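Local atomic coordinates of putative histidinol-phosphate aminotransferase (Erwinia carotovora atroseptica, PDB entry 3LY1), a protein that binds pyridoxal 5'-phosphate and probably acts as a transaminase, moving amino groups between substrates in the manner of histidinol-phosphate aminotransferases. Residues R82-A87 with M175-E180; L147-N152 with D161-W166; G155-A160 with E184-P189; F191-P196 with I205-T210. All coordinates share one frame; numbering follows the deposited sequence. Where two conformers were deposited one is given.

Contact 1: R82-A87 with M175-E180. With PLP (pyridoxal-5'-phosphate), chain E.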
# COMPACT_ATOMS: atom_id res chain seq x y z
N ARG A 82 4.45 -2.73 -9.98
CA ARG A 82 3.18 -3.43 -10.24
C ARG A 82 2.23 -2.60 -11.08
O ARG A 82 1.75 -3.05 -12.11
CB ARG A 82 2.50 -3.91 -8.95
CG ARG A 82 1.29 -4.82 -9.27
CD ARG A 82 0.42 -5.16 -8.04
NE ARG A 82 0.06 -3.94 -7.35
CZ ARG A 82 -0.84 -3.07 -7.77
NH1 ARG A 82 -1.54 -3.24 -8.91
NH2 ARG A 82 -1.03 -1.98 -7.07
N ALA A 83 1.97 -1.37 -10.67
CA ALA A 83 1.03 -0.51 -11.35
C ALA A 83 1.46 -0.17 -12.78
O ALA A 83 0.63 -0.18 -13.70
CB ALA A 83 0.79 0.77 -10.56
N ALA A 84 2.77 0.08 -12.95
CA ALA A 84 3.34 0.36 -14.25
C ALA A 84 3.12 -0.82 -15.17
O ALA A 84 2.67 -0.64 -16.30
CB ALA A 84 4.82 0.73 -14.16
N ILE A 85 3.41 -2.03 -14.70
CA ILE A 85 3.24 -3.24 -15.53
C ILE A 85 1.75 -3.49 -15.82
O ILE A 85 1.36 -3.76 -16.97
CB ILE A 85 3.87 -4.50 -14.86
CG1 ILE A 85 5.39 -4.33 -14.65
CG2 ILE A 85 3.52 -5.80 -15.65
CD1 ILE A 85 6.19 -4.29 -15.90
N GLU A 86 0.90 -3.37 -14.81
CA GLU A 86 -0.54 -3.62 -15.04
C GLU A 86 -1.12 -2.62 -16.05
O GLU A 86 -1.98 -2.97 -16.89
CB GLU A 86 -1.32 -3.60 -13.70
CG GLU A 86 -1.10 -4.89 -12.85
CD GLU A 86 -2.02 -4.95 -11.63
OE1 GLU A 86 -3.08 -4.30 -11.64
OE2 GLU A 86 -1.69 -5.65 -10.66
N ALA A 87 -0.67 -1.38 -15.98
CA ALA A 87 -1.19 -0.32 -16.83
C ALA A 87 -0.87 -0.55 -18.30
O ALA A 87 -1.68 -0.19 -19.15
CB ALA A 87 -0.65 1.06 -16.38
N MSE A 175 7.16 1.35 -23.88
CA MSE A 175 7.19 2.13 -22.64
C MSE A 175 8.44 1.72 -21.86
O MSE A 175 8.70 0.51 -21.70
CB MSE A 175 5.93 1.85 -21.81
CG MSE A 175 5.92 2.43 -20.42
SE MSE A 175 6.03 4.37 -20.52
CE MSE A 175 4.25 4.87 -20.86
N PHE A 176 9.18 2.71 -21.36
CA PHE A 176 10.39 2.49 -20.60
C PHE A 176 10.04 2.74 -19.15
O PHE A 176 9.50 3.78 -18.82
CB PHE A 176 11.51 3.45 -21.03
CG PHE A 176 12.07 3.17 -22.37
CD1 PHE A 176 11.46 3.67 -23.51
CD2 PHE A 176 13.19 2.34 -22.50
CE1 PHE A 176 11.96 3.35 -24.78
CE2 PHE A 176 13.69 2.02 -23.76
CZ PHE A 176 13.07 2.49 -24.90
N ILE A 177 10.33 1.77 -18.29
CA ILE A 177 10.28 1.95 -16.85
C ILE A 177 11.73 2.02 -16.36
O ILE A 177 12.49 1.06 -16.51
CB ILE A 177 9.57 0.79 -16.14
CG1 ILE A 177 8.12 0.60 -16.62
CG2 ILE A 177 9.61 0.98 -14.60
CD1 ILE A 177 7.50 -0.76 -16.21
N VAL A 178 12.10 3.14 -15.75
CA VAL A 178 13.45 3.35 -15.27
C VAL A 178 13.40 3.46 -13.75
O VAL A 178 12.73 4.35 -13.21
CB VAL A 178 14.12 4.64 -15.87
CG1 VAL A 178 15.59 4.71 -15.49
CG2 VAL A 178 13.95 4.71 -17.41
N ASP A 179 14.08 2.53 -13.08
CA ASP A 179 13.99 2.33 -11.64
C ASP A 179 15.26 2.86 -11.01
O ASP A 179 16.31 2.23 -11.09
CB ASP A 179 13.73 0.82 -11.34
CG ASP A 179 13.52 0.51 -9.86
OD1 ASP A 179 13.90 1.37 -8.98
OD2 ASP A 179 13.00 -0.63 -9.58
N GLU A 180 15.15 4.04 -10.39
CA GLU A 180 16.30 4.71 -9.82
C GLU A 180 16.28 4.66 -8.30
O GLU A 180 16.69 5.61 -7.64
CB GLU A 180 16.35 6.13 -10.33
CG GLU A 180 16.56 6.19 -11.88
CD GLU A 180 16.73 7.61 -12.47
OE1 GLU A 180 16.74 8.63 -11.72
OE2 GLU A 180 16.87 7.68 -13.71
N1 PLP E . 13.48 -1.30 -7.05
C2 PLP E . 14.69 -1.89 -6.74
C2A PLP E . 15.79 -1.90 -7.78
C3 PLP E . 14.84 -2.47 -5.48
O3 PLP E . 16.02 -3.07 -5.17
C4 PLP E . 13.77 -2.46 -4.56
C4A PLP E . 13.95 -2.97 -3.16
O4A PLP E . 14.44 -4.08 -3.06
C5 PLP E . 12.54 -1.87 -4.91
C6 PLP E . 12.43 -1.31 -6.18
C5A PLP E . 11.35 -1.84 -3.98
O4P PLP E . 11.57 -1.11 -2.75
P PLP E . 10.38 -0.35 -2.02
O1P PLP E . 9.06 -1.03 -2.23
O2P PLP E . 10.45 1.02 -2.64
O3P PLP E . 10.84 -0.37 -0.57
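Asp-179 OD2 is gripped by two groups: the ring nitrogen N1 of PLP, which donates to it over 2.7 Å, and the hydroxyl of Tyr-146 on the neighbouring strand. The cofactor bond is nearly straight, 161° at the hydrogen, and the second carboxylate oxygen, OD1, is bonded to the backbone N of Ala-181, so both oxygens help fix the rotation of the group. Two residues before this aspartate in the same strand, Ile-177 packs against helix segment 82-87. Its CG1 lies beside the backbone N with CD1 extended beyond (chi1 -59°, chi2 165°), which drives that methyl against the helix. CD1 touches Ala-84 CB at 3.7 Å, and it meets Ile-85 CD1 at 3.8 Å with the two isoleucine chains crossing at about a right angle. Ala-84 points its CB at the strand, so its methyl meets Ile-177 directly. Leu-208 and Ile-144, from the strands flanking it, also pack on Ile-177. On another side of the helix Arg-82 NH1 bridges to Glu-86 OE2 at 3.0 Å, reaching it from well above the carboxylate plane, near the same two residues of the second subunit. A helix laid on the central sheet, with an aspartate at the strand end holding the pyridine nitrogen, is characteristic of the large domain of fold type I PLP enzymes.

Contact 2: L147-N152 with D161-W166. With PLP (pyridoxal-5'-phosphate), chain E.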
# COMPACT_ATOMS: atom_id res chain seq x y z
N LEU A 147 14.45 -1.02 -16.81
CA LEU A 147 15.86 -0.67 -16.68
C LEU A 147 16.09 -0.16 -15.26
O LEU A 147 15.60 0.88 -14.88
CB LEU A 147 16.24 0.43 -17.67
CG LEU A 147 16.06 0.17 -19.18
CD1 LEU A 147 16.44 1.44 -19.96
CD2 LEU A 147 16.86 -1.06 -19.66
N VAL A 148 16.80 -0.96 -14.49
CA VAL A 148 17.19 -0.60 -13.13
C VAL A 148 18.57 -0.00 -13.17
O VAL A 148 19.52 -0.62 -13.73
CB VAL A 148 17.10 -1.84 -12.19
CG1 VAL A 148 17.39 -1.40 -10.73
CG2 VAL A 148 15.71 -2.52 -12.34
N ASN A 149 18.72 1.18 -12.57
CA ASN A 149 19.90 2.00 -12.76
C ASN A 149 20.10 2.87 -11.54
O ASN A 149 19.40 3.86 -11.41
CB ASN A 149 19.74 2.94 -13.97
CG ASN A 149 21.08 3.44 -14.51
OD1 ASN A 149 22.12 2.75 -14.37
ND2 ASN A 149 21.09 4.68 -15.08
N PRO A 150 21.05 2.52 -10.65
CA PRO A 150 21.97 1.38 -10.61
C PRO A 150 21.24 0.06 -10.53
O PRO A 150 20.21 0.02 -9.90
CB PRO A 150 22.75 1.60 -9.30
CG PRO A 150 22.68 3.05 -9.04
CD PRO A 150 21.34 3.49 -9.59
N ASN A 151 21.76 -0.97 -11.16
CA ASN A 151 21.12 -2.28 -11.18
C ASN A 151 21.26 -2.96 -9.82
O ASN A 151 22.25 -2.78 -9.15
CB ASN A 151 21.71 -3.15 -12.30
CG ASN A 151 20.91 -4.43 -12.56
OD1 ASN A 151 19.67 -4.43 -12.49
ND2 ASN A 151 21.61 -5.51 -12.89
N ASN A 152 20.27 -3.77 -9.49
CA ASN A 152 20.27 -4.67 -8.34
C ASN A 152 20.12 -6.01 -8.98
O ASN A 152 19.12 -6.25 -9.67
CB ASN A 152 19.10 -4.31 -7.40
CG ASN A 152 18.96 -5.26 -6.19
OD1 ASN A 152 19.80 -6.13 -5.97
ND2 ASN A 152 17.89 -5.08 -5.39
N ASP A 161 24.45 8.29 -21.77
CA ASP A 161 24.55 8.49 -23.22
C ASP A 161 24.23 7.23 -24.03
O ASP A 161 24.13 7.27 -25.24
CB ASP A 161 25.87 9.16 -23.64
CG ASP A 161 27.10 8.30 -23.39
OD1 ASP A 161 26.97 7.14 -22.93
OD2 ASP A 161 28.23 8.80 -23.69
N VAL A 162 24.07 6.10 -23.35
CA VAL A 162 23.65 4.85 -23.96
C VAL A 162 22.11 4.69 -23.86
O VAL A 162 21.46 4.31 -24.81
CB VAL A 162 24.40 3.71 -23.26
CG1 VAL A 162 23.76 2.33 -23.55
CG2 VAL A 162 25.85 3.76 -23.67
N ILE A 163 21.54 5.05 -22.72
CA ILE A 163 20.06 4.98 -22.52
C ILE A 163 19.24 6.13 -23.15
O ILE A 163 18.23 5.87 -23.84
CB ILE A 163 19.73 4.86 -21.01
CG1 ILE A 163 20.27 3.52 -20.49
CG2 ILE A 163 18.22 4.97 -20.77
CD1 ILE A 163 19.98 3.20 -19.02
N GLU A 164 19.66 7.36 -22.92
CA GLU A 164 18.88 8.53 -23.37
C GLU A 164 18.57 8.56 -24.88
O GLU A 164 17.43 8.85 -25.25
CB GLU A 164 19.49 9.86 -22.93
CG GLU A 164 19.47 10.08 -21.43
CD GLU A 164 20.24 11.33 -20.98
OE1 GLU A 164 20.82 12.04 -21.83
OE2 GLU A 164 20.27 11.60 -19.75
N PRO A 165 19.56 8.26 -25.75
CA PRO A 165 19.22 8.34 -27.18
C PRO A 165 18.30 7.24 -27.63
O PRO A 165 17.56 7.44 -28.57
CB PRO A 165 20.58 8.16 -27.90
CG PRO A 165 21.60 8.44 -26.90
CD PRO A 165 21.00 8.04 -25.57
N TRP A 166 18.37 6.08 -26.99
CA TRP A 166 17.39 5.02 -27.27
C TRP A 166 15.97 5.50 -26.95
O TRP A 166 15.06 5.39 -27.78
CB TRP A 166 17.73 3.77 -26.48
CG TRP A 166 16.82 2.59 -26.72
CD1 TRP A 166 16.03 2.34 -27.82
CD2 TRP A 166 16.66 1.47 -25.86
NE1 TRP A 166 15.38 1.14 -27.67
CE2 TRP A 166 15.75 0.58 -26.47
CE3 TRP A 166 17.21 1.12 -24.62
CZ2 TRP A 166 15.39 -0.63 -25.90
CZ3 TRP A 166 16.83 -0.08 -24.04
CH2 TRP A 166 15.93 -0.94 -24.68
N1 PLP E . 13.48 -1.30 -7.05
C2 PLP E . 14.69 -1.89 -6.74
C2A PLP E . 15.79 -1.90 -7.78
C3 PLP E . 14.84 -2.47 -5.48
O3 PLP E . 16.02 -3.07 -5.17
C4 PLP E . 13.77 -2.46 -4.56
C4A PLP E . 13.95 -2.97 -3.16
O4A PLP E . 14.44 -4.08 -3.06
C5 PLP E . 12.54 -1.87 -4.91
C6 PLP E . 12.43 -1.31 -6.18
C5A PLP E . 11.35 -1.84 -3.98
O4P PLP E . 11.57 -1.11 -2.75
P PLP E . 10.38 -0.35 -2.02
O1P PLP E . 9.06 -1.03 -2.23
O2P PLP E . 10.45 1.02 -2.64
O3P PLP E . 10.84 -0.37 -0.57
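Leu-147 and Ile-163 adopt matching torsions, each placing its gamma branch beside the backbone N (chi1 -59° for CG of the leucine, -65° for CG1 of the isoleucine) with the chain extended beyond it, and this aims the two side chains at each other tip to tip. Leu-147 CD1 faces both methyls of the isoleucine, 4.0 Å from Ile-163 CG2 and 4.1 Å from Ile-163 CD1. The same methyl comes obliquely upon the indole of Trp-166, one turn further along the helix, with CZ3 at 4.4 Å. Asn-149 borders the apolar patch: its ND2 is loosely beside Ile-163 CD1, while its OD1 accepts from the backbone N of Thr-158. Val-148, the last residue of the strand, puts CG1 on the ring methyl C2A of PLP at 3.4 Å. Beyond the cis peptide bond before Pro-150, Asn-152 ND2 donates to the phenolic O3 at 2.8 Å, its OD1 being bonded to Arg-329. Strand 143-148, helix 160-168 and strand 174-179 form a beta-alpha-beta unit, and the Asn-Pro-Asn-Asn-Pro-Thr-Gly loop leaving the first strand is the familiar cofactor-binding motif of class I and II aminotransferases.

Contact 3: G155-A160 with E184-P189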
# COMPACT_ATOMS: atom_id res chain seq x y z
N GLY A 155 24.94 -3.75 -8.88
CA GLY A 155 25.34 -2.43 -8.36
C GLY A 155 25.83 -1.40 -9.39
O GLY A 155 26.14 -0.27 -9.04
N THR A 156 25.89 -1.80 -10.66
CA THR A 156 26.49 -0.96 -11.68
C THR A 156 25.48 0.00 -12.29
O THR A 156 24.27 -0.22 -12.23
CB THR A 156 27.09 -1.81 -12.79
OG1 THR A 156 26.09 -2.74 -13.30
CG2 THR A 156 28.29 -2.61 -12.20
N ILE A 157 26.00 1.06 -12.89
CA ILE A 157 25.19 1.96 -13.72
C ILE A 157 25.41 1.71 -15.20
O ILE A 157 26.45 1.17 -15.62
CB ILE A 157 25.45 3.45 -13.38
CG1 ILE A 157 26.91 3.86 -13.62
CG2 ILE A 157 24.98 3.76 -11.94
CD1 ILE A 157 27.22 4.42 -15.05
N THR A 158 24.40 2.08 -15.98
CA THR A 158 24.47 2.14 -17.43
C THR A 158 24.62 3.63 -17.75
O THR A 158 23.84 4.44 -17.30
CB THR A 158 23.18 1.60 -18.04
OG1 THR A 158 23.00 0.25 -17.61
CG2 THR A 158 23.23 1.66 -19.60
N PRO A 159 25.67 4.00 -18.51
CA PRO A 159 25.83 5.43 -18.84
C PRO A 159 24.61 6.10 -19.47
O PRO A 159 23.94 5.50 -20.33
CB PRO A 159 27.00 5.42 -19.82
CG PRO A 159 27.75 4.17 -19.53
CD PRO A 159 26.68 3.17 -19.17
N ALA A 160 24.33 7.34 -19.09
CA ALA A 160 23.19 8.06 -19.67
C ALA A 160 23.25 8.20 -21.20
O ALA A 160 22.19 8.17 -21.87
CB ALA A 160 23.02 9.41 -19.03
N GLU A 184 20.72 8.09 -5.60
CA GLU A 184 21.43 9.09 -4.80
C GLU A 184 22.80 8.65 -4.25
O GLU A 184 23.61 9.48 -3.85
CB GLU A 184 20.54 9.61 -3.67
CG GLU A 184 19.31 10.41 -4.15
CD GLU A 184 18.07 9.57 -4.48
OE1 GLU A 184 18.15 8.33 -4.55
OE2 GLU A 184 16.99 10.18 -4.68
N PHE A 185 23.08 7.36 -4.26
CA PHE A 185 24.37 6.84 -3.83
C PHE A 185 25.44 6.95 -4.91
O PHE A 185 26.62 6.72 -4.63
CB PHE A 185 24.23 5.36 -3.46
CG PHE A 185 23.38 5.11 -2.25
CD1 PHE A 185 23.82 5.47 -0.99
CD2 PHE A 185 22.17 4.45 -2.36
CE1 PHE A 185 23.04 5.22 0.13
CE2 PHE A 185 21.39 4.20 -1.26
CZ PHE A 185 21.82 4.58 0.00
N VAL A 186 25.04 7.24 -6.16
CA VAL A 186 25.92 7.08 -7.32
C VAL A 186 27.08 8.10 -7.28
O VAL A 186 26.88 9.26 -6.93
CB VAL A 186 25.16 7.21 -8.68
CG1 VAL A 186 26.17 7.30 -9.82
CG2 VAL A 186 24.16 6.00 -8.92
N ASN A 187 28.29 7.62 -7.60
CA ASN A 187 29.46 8.51 -7.77
C ASN A 187 29.87 8.66 -9.24
O ASN A 187 30.47 9.63 -9.61
CB ASN A 187 30.63 7.97 -6.94
CG ASN A 187 30.45 8.26 -5.44
OD1 ASN A 187 30.43 9.42 -5.03
ND2 ASN A 187 30.26 7.21 -4.64
N ASP A 188 29.54 7.69 -10.07
CA ASP A 188 29.97 7.68 -11.47
C ASP A 188 29.35 8.86 -12.25
O ASP A 188 28.13 8.96 -12.34
CB ASP A 188 29.55 6.34 -12.09
CG ASP A 188 30.23 6.04 -13.41
OD1 ASP A 188 30.46 6.98 -14.19
OD2 ASP A 188 30.48 4.83 -13.67
N PRO A 189 30.18 9.74 -12.85
CA PRO A 189 29.62 10.88 -13.59
C PRO A 189 29.00 10.54 -14.96
O PRO A 189 28.39 11.43 -15.54
CB PRO A 189 30.84 11.79 -13.79
CG PRO A 189 31.98 10.84 -13.86
CD PRO A 189 31.66 9.80 -12.81
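Ile-157 bridges two loops that follow neighbouring parallel strands, 143-148 and 174-179, of the large-domain sheet of this aminotransferase fold. From CB the side chain forks. The CG2 branch goes to Val-186, whose CG2 methyl it meets at 3.8 Å, and the two side chains cross obliquely. The other branch starts with CG1 in the crowded position between the backbone N and the carbonyl carbon (chi1 61°), a placement that directs it across Asp-188. CG1 lies 3.9 Å from Asp-188 CB and 3.7 Å from Asp-188 OD2. The terminal CD1 then rests on the carboxylate. This is plain van der Waals contact; the charge of OD2 is answered by a salt bridge to Arg-190. No hydrogen bond runs between segments 155-160 and 184-189, though the backbones of Ala-160 and Arg-190 are bonded. Glu-291 also spans them, its backbone bonded to Gly-155 and its OE1 to the backbone N of both Asn-187 and Asp-188. The cofactor is about 12 Å from the side chain of Val-186, so the contact belongs to the partly exposed surroundings of the site. At its tip, Ile-157 CD1 stands 3.6 Å from Asp-188 OD2 and 3.8 Å from Asp-188 CG.

Contact 4: F191-P196 with I205-T210. With PLP (pyridoxal-5'-phosphate), chain E.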
# COMPACT_ATOMS: atom_id res chain seq x y z
N PHE A 191 26.59 8.50 -15.05
CA PHE A 191 25.20 8.33 -14.62
C PHE A 191 24.48 9.66 -14.62
O PHE A 191 25.01 10.66 -14.13
CB PHE A 191 25.11 7.74 -13.20
CG PHE A 191 23.68 7.71 -12.66
CD1 PHE A 191 22.86 6.65 -12.95
CD2 PHE A 191 23.16 8.76 -11.94
CE1 PHE A 191 21.55 6.62 -12.49
CE2 PHE A 191 21.85 8.76 -11.49
CZ PHE A 191 21.04 7.67 -11.77
N ARG A 192 23.25 9.63 -15.14
CA ARG A 192 22.33 10.77 -15.13
C ARG A 192 20.92 10.29 -14.81
O ARG A 192 20.47 9.29 -15.38
CB ARG A 192 22.35 11.48 -16.51
CG ARG A 192 23.08 12.80 -16.54
CD ARG A 192 23.82 13.12 -17.83
NE ARG A 192 23.31 12.60 -19.10
CZ ARG A 192 24.12 12.26 -20.10
NH1 ARG A 192 25.43 12.36 -19.93
NH2 ARG A 192 23.66 11.80 -21.26
N SER A 193 20.21 10.98 -13.91
CA SER A 193 18.77 10.69 -13.73
C SER A 193 18.02 10.99 -15.04
O SER A 193 18.35 11.93 -15.79
CB SER A 193 18.13 11.47 -12.57
OG SER A 193 16.72 11.23 -12.52
N ILE A 194 17.03 10.14 -15.33
CA ILE A 194 16.21 10.30 -16.51
C ILE A 194 15.18 11.40 -16.32
O ILE A 194 14.51 11.80 -17.26
CB ILE A 194 15.55 8.97 -16.92
CG1 ILE A 194 15.19 8.97 -18.41
CG2 ILE A 194 14.35 8.59 -16.02
CD1 ILE A 194 16.37 8.76 -19.31
N SER A 195 15.03 11.86 -15.10
CA SER A 195 14.02 12.86 -14.75
C SER A 195 13.87 14.07 -15.69
O SER A 195 12.73 14.45 -16.04
CB SER A 195 14.21 13.33 -13.31
OG SER A 195 13.07 14.05 -12.88
N PRO A 196 15.00 14.70 -16.11
CA PRO A 196 14.80 15.85 -16.98
C PRO A 196 14.11 15.52 -18.33
O PRO A 196 13.45 16.39 -18.88
CB PRO A 196 16.21 16.40 -17.18
CG PRO A 196 16.93 15.99 -15.94
CD PRO A 196 16.40 14.60 -15.67
N ILE A 205 8.27 7.35 -20.79
CA ILE A 205 9.11 7.04 -19.64
C ILE A 205 8.31 7.09 -18.34
O ILE A 205 7.64 8.08 -18.08
CB ILE A 205 10.26 8.07 -19.42
CG1 ILE A 205 11.02 8.36 -20.71
CG2 ILE A 205 11.17 7.57 -18.28
CD1 ILE A 205 12.09 9.50 -20.59
N ILE A 206 8.44 6.03 -17.53
CA ILE A 206 8.03 5.99 -16.12
C ILE A 206 9.33 5.89 -15.28
O ILE A 206 10.12 4.95 -15.41
CB ILE A 206 7.05 4.75 -15.85
CG1 ILE A 206 5.78 4.86 -16.68
CG2 ILE A 206 6.74 4.56 -14.35
CD1 ILE A 206 5.00 3.46 -16.94
N LEU A 207 9.56 6.91 -14.46
CA LEU A 207 10.61 6.91 -13.47
C LEU A 207 10.02 6.47 -12.16
O LEU A 207 9.00 7.01 -11.70
CB LEU A 207 11.19 8.29 -13.31
CG LEU A 207 12.17 8.58 -12.18
CD1 LEU A 207 13.39 7.63 -12.26
CD2 LEU A 207 12.59 10.03 -12.26
N LEU A 208 10.66 5.51 -11.54
CA LEU A 208 10.25 5.03 -10.22
C LEU A 208 11.33 5.37 -9.22
O LEU A 208 12.54 5.14 -9.47
CB LEU A 208 10.02 3.54 -10.24
CG LEU A 208 8.90 3.02 -11.13
CD1 LEU A 208 8.92 1.54 -11.08
CD2 LEU A 208 7.48 3.61 -10.76
N LYS A 209 10.86 5.92 -8.10
CA LYS A 209 11.73 6.27 -6.99
C LYS A 209 11.10 5.86 -5.67
O LYS A 209 9.91 5.54 -5.59
CB LYS A 209 12.12 7.76 -7.04
CG LYS A 209 13.22 8.06 -8.11
CD LYS A 209 13.72 9.51 -8.12
CE LYS A 209 14.56 9.81 -6.86
NZ LYS A 209 15.93 9.18 -6.91
N THR A 210 11.93 5.81 -4.63
CA THR A 210 11.52 5.30 -3.32
C THR A 210 12.22 6.08 -2.22
O THR A 210 13.28 6.61 -2.46
CB THR A 210 11.82 3.80 -3.16
OG1 THR A 210 11.29 3.33 -1.91
CG2 THR A 210 13.32 3.54 -3.26
N1 PLP E . 13.48 -1.30 -7.05
C2 PLP E . 14.69 -1.89 -6.74
C2A PLP E . 15.79 -1.90 -7.78
C3 PLP E . 14.84 -2.47 -5.48
O3 PLP E . 16.02 -3.07 -5.17
C4 PLP E . 13.77 -2.46 -4.56
C4A PLP E . 13.95 -2.97 -3.16
O4A PLP E . 14.44 -4.08 -3.06
C5 PLP E . 12.54 -1.87 -4.91
C6 PLP E . 12.43 -1.31 -6.18
C5A PLP E . 11.35 -1.84 -3.98
O4P PLP E . 11.57 -1.11 -2.75
P PLP E . 10.38 -0.35 -2.02
O1P PLP E . 9.06 -1.03 -2.23
O2P PLP E . 10.45 1.02 -2.64
O3P PLP E . 10.84 -0.37 -0.57
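Ile-194, Leu-207 and Ile-205 account for most of the buried surface where segment 191-196, leading into a short helix, lies on strand 205-210. Ile-194 sits over the two strand residues and uses both its branches. Its CG1 is 3.8 Å from Ile-205 CD1. CG1 stands anti to the backbone N (chi1 -157°), which leaves CG2 between the backbone N and the carbonyl carbon and turned to the strand. There Ile-194 CG2 is 4.0 Å from Leu-207 CD1, and Ile-194 CG2 is likewise 4.0 Å from Ile-205 CG2. The isoleucine and the leucine slide past each other in opposite directions, whereas the two isoleucines meet at a slant. Leu-207 divides its methyls between neighbours: CD1 goes to Ile-194, and CD2 reaches Ser-195 CB at 3.8 Å. The alternation of the strand sends Ile-206 and Leu-208 to the other sheet face, where helix 76-88 packs on them. Ahead of the turn that leads into the helix, Ser-193 OG accepts the N-H of Ser-195 at 3.1 Å (165° at the hydrogen), a capping bond. Glu-180 backs this turn, OE1 bonded to Ser-193 OG and OE2 to the backbone N of Ile-194, while Ser-195 OG is bonded to His-64 ND1. At the far end of the strand Thr-210 OG1 donates to the phosphate oxygen O2P of PLP at 2.6 Å and is also bonded to Ser-212 OG. With no hydrogen bond between the two segments, their cohesion rests on apolar side chains, and the polar groups of the turn find their partners in the capping bond, Glu-180 and His-64.

Contacts 1, 2 and 4 share one sheet and converge on PLP, each offering a residue from a strand or the loop just after it to a different part of the cofactor. The central strand of contact 1 is tied to that of contact 2 by a probable hydrogen bond, Asp-179 N to Leu-147 O at 2.9 Å, and to that of contact 4 by another, Val-178 N to Ile-206 O at 2.7 Å. Contact 3 does not reach PLP. Its centre lies about 9 Å from that of contact 2, and Asn-151 N probably bonds to Thr-156 O at 2.8 Å. Phe-191 of contact 4 wedges against both loops of contact 3, with CD1 3.7 Å from Ile-157 CG2.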